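Long-range contacts in tumor necrosis factor ligand superfamily member 9 (Mus musculus, PDB 6MKB), which binds the receptor TNFRSF9 (4-1BB) as a cytokine of the tumour necrosis factor family and induces proliferation of activated T cells: residues V54-L59 against L161-P166; Y60-E65 against T157-F162. All coordinates share one frame; numbering follows the deposited sequence.

Contact 1: residues V54-L59 against L161-P166; sequences VDSPGL and LFLVKP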
loop_
_atom_site.group_PDB
_atom_site.type_symbol
_atom_site.label_atom_id
_atom_site.label_comp_id
_atom_site.label_asym_id
_atom_site.label_seq_id
_atom_site.Cartn_x
_atom_site.Cartn_y
_atom_site.Cartn_z
ATOM N N VAL B 54 -0.747 -10.876 -17.526
ATOM C CA VAL B 54 -0.023 -9.686 -17.976
ATOM C C VAL B 54 0.443 -9.917 -19.423
ATOM O O VAL B 54 1.152 -10.882 -19.701
ATOM C CB VAL B 54 1.150 -9.396 -17.002
ATOM C CG1 VAL B 54 2.187 -8.457 -17.603
ATOM C CG2 VAL B 54 0.634 -8.863 -15.677
ATOM N N ASP B 55 0.028 -9.031 -20.333
ATOM C CA ASP B 55 0.321 -9.129 -21.764
ATOM C C ASP B 55 1.762 -8.762 -22.132
ATOM O O ASP B 55 2.446 -9.565 -22.770
ATOM C CB ASP B 55 -0.631 -8.205 -22.530
ATOM C CG ASP B 55 -1.008 -8.571 -23.947
ATOM O OD1 ASP B 55 -0.206 -9.267 -24.622
ATOM O OD2 ASP B 55 -2.091 -8.134 -24.397
ATOM N N SER B 56 2.207 -7.551 -21.792
ATOM C CA SER B 56 3.525 -7.072 -22.211
ATOM C C SER B 56 4.562 -6.978 -21.053
ATOM O O SER B 56 4.188 -6.712 -19.912
ATOM C CB SER B 56 3.399 -5.731 -22.932
ATOM O OG SER B 56 2.837 -4.736 -22.095
ATOM N N PRO B 57 5.870 -7.222 -21.334
ATOM C CA PRO B 57 6.865 -7.155 -20.253
ATOM C C PRO B 57 7.224 -5.720 -19.838
ATOM O O PRO B 57 7.163 -4.765 -20.635
ATOM C CB PRO B 57 8.083 -7.849 -20.859
ATOM C CG PRO B 57 7.960 -7.566 -22.331
ATOM C CD PRO B 57 6.502 -7.571 -22.630
ATOM N N GLY B 58 7.661 -5.607 -18.593
ATOM C CA GLY B 58 8.103 -4.352 -18.017
ATOM C C GLY B 58 8.122 -4.345 -16.509
ATOM O O GLY B 58 7.950 -5.388 -15.868
ATOM N N LEU B 59 8.340 -3.155 -15.944
ATOM C CA LEU B 59 8.357 -2.924 -14.507
ATOM C C LEU B 59 6.946 -2.532 -14.075
ATOM O O LEU B 59 6.412 -1.509 -14.521
ATOM C CB LEU B 59 9.392 -1.842 -14.141
ATOM C CG LEU B 59 9.650 -1.611 -12.654
ATOM C CD1 LEU B 59 10.367 -2.816 -12.008
ATOM C CD2 LEU B 59 10.435 -0.322 -12.443
ATOM N N LEU B 161 -2.220 -4.012 -10.343
ATOM C CA LEU B 161 -0.907 -3.597 -10.847
ATOM C C LEU B 161 -1.061 -2.536 -11.897
ATOM O O LEU B 161 -2.173 -2.274 -12.376
ATOM C CB LEU B 161 -0.033 -4.765 -11.415
ATOM C CG LEU B 161 -0.679 -5.926 -12.227
ATOM C CD1 LEU B 161 -1.424 -5.452 -13.420
ATOM C CD2 LEU B 161 0.362 -6.849 -12.726
ATOM N N PHE B 162 0.063 -1.903 -12.228
ATOM C CA PHE B 162 0.158 -0.929 -13.284
ATOM C C PHE B 162 1.550 -0.919 -13.885
ATOM O O PHE B 162 2.528 -1.072 -13.168
ATOM C CB PHE B 162 -0.268 0.473 -12.857
ATOM C CG PHE B 162 0.182 1.076 -11.562
ATOM C CD1 PHE B 162 1.367 1.797 -11.492
ATOM C CD2 PHE B 162 -0.674 1.104 -10.453
ATOM C CE1 PHE B 162 1.718 2.485 -10.309
ATOM C CE2 PHE B 162 -0.321 1.786 -9.276
ATOM C CZ PHE B 162 0.857 2.490 -9.217
ATOM N N LEU B 163 1.631 -0.756 -15.216
ATOM C CA LEU B 163 2.891 -0.696 -15.928
ATOM C C LEU B 163 3.527 0.670 -15.717
ATOM O O LEU B 163 2.957 1.691 -16.104
ATOM C CB LEU B 163 2.708 -1.020 -17.423
ATOM C CG LEU B 163 3.966 -0.992 -18.323
ATOM C CD1 LEU B 163 5.062 -1.937 -17.788
ATOM C CD2 LEU B 163 3.609 -1.390 -19.750
ATOM N N VAL B 164 4.715 0.665 -15.108
ATOM C CA VAL B 164 5.524 1.832 -14.742
ATOM C C VAL B 164 6.597 2.090 -15.817
ATOM O O VAL B 164 6.877 3.234 -16.168
ATOM C CB VAL B 164 6.136 1.566 -13.331
ATOM C CG1 VAL B 164 7.344 2.426 -13.039
ATOM C CG2 VAL B 164 5.085 1.716 -12.239
ATOM N N LYS B 165 7.215 1.034 -16.314
ATOM C CA LYS B 165 8.265 1.165 -17.305
ATOM C C LYS B 165 8.224 -0.031 -18.275
ATOM O O LYS B 165 8.578 -1.144 -17.878
ATOM C CB LYS B 165 9.637 1.290 -16.602
ATOM C CG LYS B 165 10.818 1.498 -17.529
ATOM C CD LYS B 165 12.164 1.516 -16.793
ATOM C CE LYS B 165 12.514 0.448 -15.757
ATOM N NZ LYS B 165 12.876 -0.857 -16.351
ATOM N N PRO B 166 7.854 0.185 -19.558
ATOM C CA PRO B 166 7.852 -0.931 -20.522
ATOM C C PRO B 166 9.247 -1.490 -20.749
ATOM O O PRO B 166 10.245 -0.809 -20.541
ATOM C CB PRO B 166 7.297 -0.291 -21.806
ATOM C CG PRO B 166 6.561 0.942 -21.331
ATOM C CD PRO B 166 7.404 1.434 -20.202
#
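Leu59 is paired with two successive residues, Val164 and Lys165, in a classic beta bulge where the chain turns a corner, in the pairing of strands 58-70 and 149-166 of the TNF-homology domain, a beta-sandwich of the jelly-roll type. Three backbone hydrogen bonds hold the bulge. Leu59 N donates to Lys165 O over 2.8 Å, and Leu59 O accepts twice. Val164 N reaches this oxygen at 2.8 Å, nearly head-on to the carbonyl (C=O...N 166°). Lys165 N lies in the carbonyl plane on a lone pair, at a longer 3.2 Å. One step back, Gly58 and Pro166 form a non-hydrogen-bonded antiparallel pair, and Gly58 CA comes within 3.2 Å of Lys165 O.

Apolar contacts lie on the two faces. At the bulge itself, the side chains of Leu59 and Val164 lie alongside each other, CD2 of the leucine 4.2 Å from CG1 of the valine. The lysine aliphatic chain, bent at its last two torsions, brings Lys165 CE across the same Leu59 methyl. On the face of Leu161 and Leu163, Tyr60 packs between the segments. There Leu163 stretches its CG anti to the backbone N (chi1 180°), which carries CD1 to Gly58 CA and Leu59 O. At the other end of the two segments, where no backbone pairing is left, Val54, the last residue of strand 51-54, meets Leu161 through one methyl each, CG2 to CD2 at 3.6 Å.

Contact 2: residues Y60-E65 against T157-F162; sequences YYVFLE and TSFGLF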
loop_
_atom_site.group_PDB
_atom_site.type_symbol
_atom_site.label_atom_id
_atom_site.label_comp_id
_atom_site.label_asym_id
_atom_site.label_seq_id
_atom_site.Cartn_x
_atom_site.Cartn_y
_atom_site.Cartn_z
ATOM N N TYR B 60 6.319 -3.388 -13.260
ATOM C CA TYR B 60 4.961 -3.164 -12.782
ATOM C C TYR B 60 4.957 -2.867 -11.302
ATOM O O TYR B 60 5.697 -3.491 -10.537
ATOM C CB TYR B 60 4.058 -4.402 -13.040
ATOM C CG TYR B 60 3.639 -4.606 -14.480
ATOM C CD1 TYR B 60 4.499 -5.209 -15.399
ATOM C CD2 TYR B 60 2.371 -4.234 -14.918
ATOM C CE1 TYR B 60 4.120 -5.403 -16.727
ATOM C CE2 TYR B 60 1.976 -4.434 -16.241
ATOM C CZ TYR B 60 2.861 -5.003 -17.149
ATOM O OH TYR B 60 2.485 -5.192 -18.462
ATOM N N TYR B 61 4.097 -1.931 -10.894
ATOM C CA TYR B 61 3.851 -1.649 -9.497
ATOM C C TYR B 61 2.713 -2.579 -9.128
ATOM O O TYR B 61 1.613 -2.422 -9.661
ATOM C CB TYR B 61 3.505 -0.176 -9.314
ATOM C CG TYR B 61 3.149 0.238 -7.901
ATOM C CD1 TYR B 61 1.892 -0.040 -7.367
ATOM C CD2 TYR B 61 4.009 1.028 -7.151
ATOM C CE1 TYR B 61 1.538 0.386 -6.091
ATOM C CE2 TYR B 61 3.649 1.493 -5.893
ATOM C CZ TYR B 61 2.427 1.139 -5.350
ATOM O OH TYR B 61 2.074 1.577 -4.089
ATOM N N VAL B 62 2.989 -3.621 -8.330
ATOM C CA VAL B 62 1.964 -4.595 -7.952
ATOM C C VAL B 62 1.529 -4.265 -6.542
ATOM O O VAL B 62 2.374 -3.928 -5.703
ATOM C CB VAL B 62 2.464 -6.053 -8.099
ATOM C CG1 VAL B 62 1.299 -7.035 -7.999
ATOM C CG2 VAL B 62 3.212 -6.249 -9.410
ATOM N N PHE B 63 0.210 -4.288 -6.289
ATOM C CA PHE B 63 -0.326 -3.940 -4.976
ATOM C C PHE B 63 -1.364 -4.949 -4.518
ATOM O O PHE B 63 -2.067 -5.566 -5.323
ATOM C CB PHE B 63 -0.903 -2.508 -4.959
ATOM C CG PHE B 63 -2.062 -2.244 -5.894
ATOM C CD1 PHE B 63 -3.379 -2.474 -5.487
ATOM C CD2 PHE B 63 -1.847 -1.724 -7.167
ATOM C CE1 PHE B 63 -4.452 -2.254 -6.361
ATOM C CE2 PHE B 63 -2.924 -1.479 -8.030
ATOM C CZ PHE B 63 -4.215 -1.740 -7.621
ATOM N N LEU B 64 -1.438 -5.093 -3.186
ATOM C CA LEU B 64 -2.360 -5.906 -2.409
ATOM C C LEU B 64 -2.896 -5.070 -1.288
ATOM O O LEU B 64 -2.130 -4.356 -0.634
ATOM C CB LEU B 64 -1.686 -7.145 -1.825
ATOM C CG LEU B 64 -1.177 -8.215 -2.788
ATOM C CD1 LEU B 64 -0.269 -9.235 -2.035
ATOM C CD2 LEU B 64 -2.339 -8.946 -3.471
ATOM N N GLU B 65 -4.210 -5.163 -1.045
ATOM C CA GLU B 65 -4.829 -4.487 0.080
ATOM C C GLU B 65 -5.788 -5.445 0.776
ATOM O O GLU B 65 -6.793 -5.828 0.192
ATOM C CB GLU B 65 -5.531 -3.208 -0.347
ATOM C CG GLU B 65 -6.052 -2.446 0.860
ATOM C CD GLU B 65 -6.504 -1.034 0.580
ATOM O OE1 GLU B 65 -6.980 -0.383 1.537
ATOM O OE2 GLU B 65 -6.394 -0.579 -0.583
ATOM N N THR B 157 -11.258 -6.437 -0.144
ATOM C CA THR B 157 -9.857 -6.728 -0.380
ATOM C C THR B 157 -9.618 -6.540 -1.903
ATOM O O THR B 157 -10.488 -6.848 -2.723
ATOM C CB THR B 157 -9.590 -8.153 0.154
ATOM O OG1 THR B 157 -9.669 -8.126 1.587
ATOM C CG2 THR B 157 -8.256 -8.770 -0.329
ATOM N N SER B 158 -8.479 -5.969 -2.255
ATOM C CA SER B 158 -8.163 -5.699 -3.646
ATOM C C SER B 158 -6.752 -6.156 -4.011
ATOM O O SER B 158 -5.873 -6.343 -3.163
ATOM C CB SER B 158 -8.324 -4.215 -3.952
ATOM O OG SER B 158 -7.424 -3.438 -3.169
ATOM N N PHE B 159 -6.573 -6.380 -5.300
ATOM C CA PHE B 159 -5.318 -6.764 -5.894
ATOM C C PHE B 159 -5.266 -6.130 -7.265
ATOM O O PHE B 159 -6.282 -6.070 -7.963
ATOM C CB PHE B 159 -5.199 -8.292 -5.931
ATOM C CG PHE B 159 -4.396 -8.949 -7.026
ATOM C CD1 PHE B 159 -3.028 -8.703 -7.153
ATOM C CD2 PHE B 159 -4.973 -9.920 -7.842
ATOM C CE1 PHE B 159 -2.276 -9.336 -8.158
ATOM C CE2 PHE B 159 -4.213 -10.591 -8.808
ATOM C CZ PHE B 159 -2.873 -10.288 -8.968
ATOM N N GLY B 160 -4.096 -5.619 -7.614
ATOM C CA GLY B 160 -3.878 -5.030 -8.926
ATOM C C GLY B 160 -2.430 -4.725 -9.238
ATOM O O GLY B 160 -1.526 -5.127 -8.502
ATOM N N LEU B 161 -2.220 -4.012 -10.343
ATOM C CA LEU B 161 -0.907 -3.597 -10.847
ATOM C C LEU B 161 -1.061 -2.536 -11.897
ATOM O O LEU B 161 -2.173 -2.274 -12.376
ATOM C CB LEU B 161 -0.033 -4.765 -11.415
ATOM C CG LEU B 161 -0.679 -5.926 -12.227
ATOM C CD1 LEU B 161 -1.424 -5.452 -13.420
ATOM C CD2 LEU B 161 0.362 -6.849 -12.726
ATOM N N PHE B 162 0.063 -1.903 -12.228
ATOM C CA PHE B 162 0.158 -0.929 -13.284
ATOM C C PHE B 162 1.550 -0.919 -13.885
ATOM O O PHE B 162 2.528 -1.072 -13.168
ATOM C CB PHE B 162 -0.268 0.473 -12.857
ATOM C CG PHE B 162 0.182 1.076 -11.562
ATOM C CD1 PHE B 162 1.367 1.797 -11.492
ATOM C CD2 PHE B 162 -0.674 1.104 -10.453
ATOM C CE1 PHE B 162 1.718 2.485 -10.309
ATOM C CE2 PHE B 162 -0.321 1.786 -9.276
ATOM C CZ PHE B 162 0.857 2.490 -9.217
HETATM O O HOH W 1 -5.470 -1.132 -3.090
#
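Tyr61 and Phe162 stack side by side at one end of an antiparallel ladder, in which strand 60-65 runs against strand 158-162 at 166° in the inner sheet of the TNF jelly roll. The ring planes differ by only 5°, yet one ring is displaced so far along the other that little of their faces coincides: Phe162 CZ sits over the rim of the tyrosine ring, and Tyr61 CB lies over the phenylalanine face, 3.7 Å from its centroid. The Phe162 torsion (chi1 45°), with CG between backbone N and carbonyl carbon, turns the ring toward the Tyr61 side chain.

Next along this face, Phe63 lays its ring over Gly160, whose CA makes a CH-pi contact 3.8 Å from the ring centroid. Six backbone hydrogen bonds tie the strands, two at each of the pairs Tyr61-Phe162, Phe63-Gly160 and Glu65-Ser158. On the other face, Leu64 CD2 rests against Phe159 CD1 at 3.8 Å.

Packing gives way to water at the far end. Glu65, partly exposed, and Ser158 meet by CB and OG at 3.4 Å, and a water bridges their ends, donating to Glu65 OE2 at 2.7 Å and lying 3.0 Å from Ser158 OG.

Strand 58-70 is flanked beyond this ladder by strand 115-125, and strand 149-166 by strand 10-15. Leu64, Phe159 and Leu161 face strand 129-140 across the sandwich, while Tyr61, Phe63 and Phe162 meet aromatic rings of the second subunit.

Contacts 1 and 2 are successive parts of one pairing between strands 58-70 and 149-166, their centres about 12 Å apart, with Leu161 and Phe162 belonging to both. The regular ladder of contact 2 passes into the bulge of contact 1 at the Tyr60 step. Tyr60 joins them physically: its OH lies 3.4 Å from Val54 CG1 and hydrogen-bonds to Ser56 O. Tyr61 adds a second junction, its CB 3.8 Å from Val164 CG2. Both contacts touch the second subunit of the dimer, where Phe162 stacks on its counterpart Phe162 of that chain. At the end of contact 2 away from contact 1, the side chain of Thr157 is about 5 Å from the bound sodium ion, whose site includes Lys67, Ser69 and Asn155.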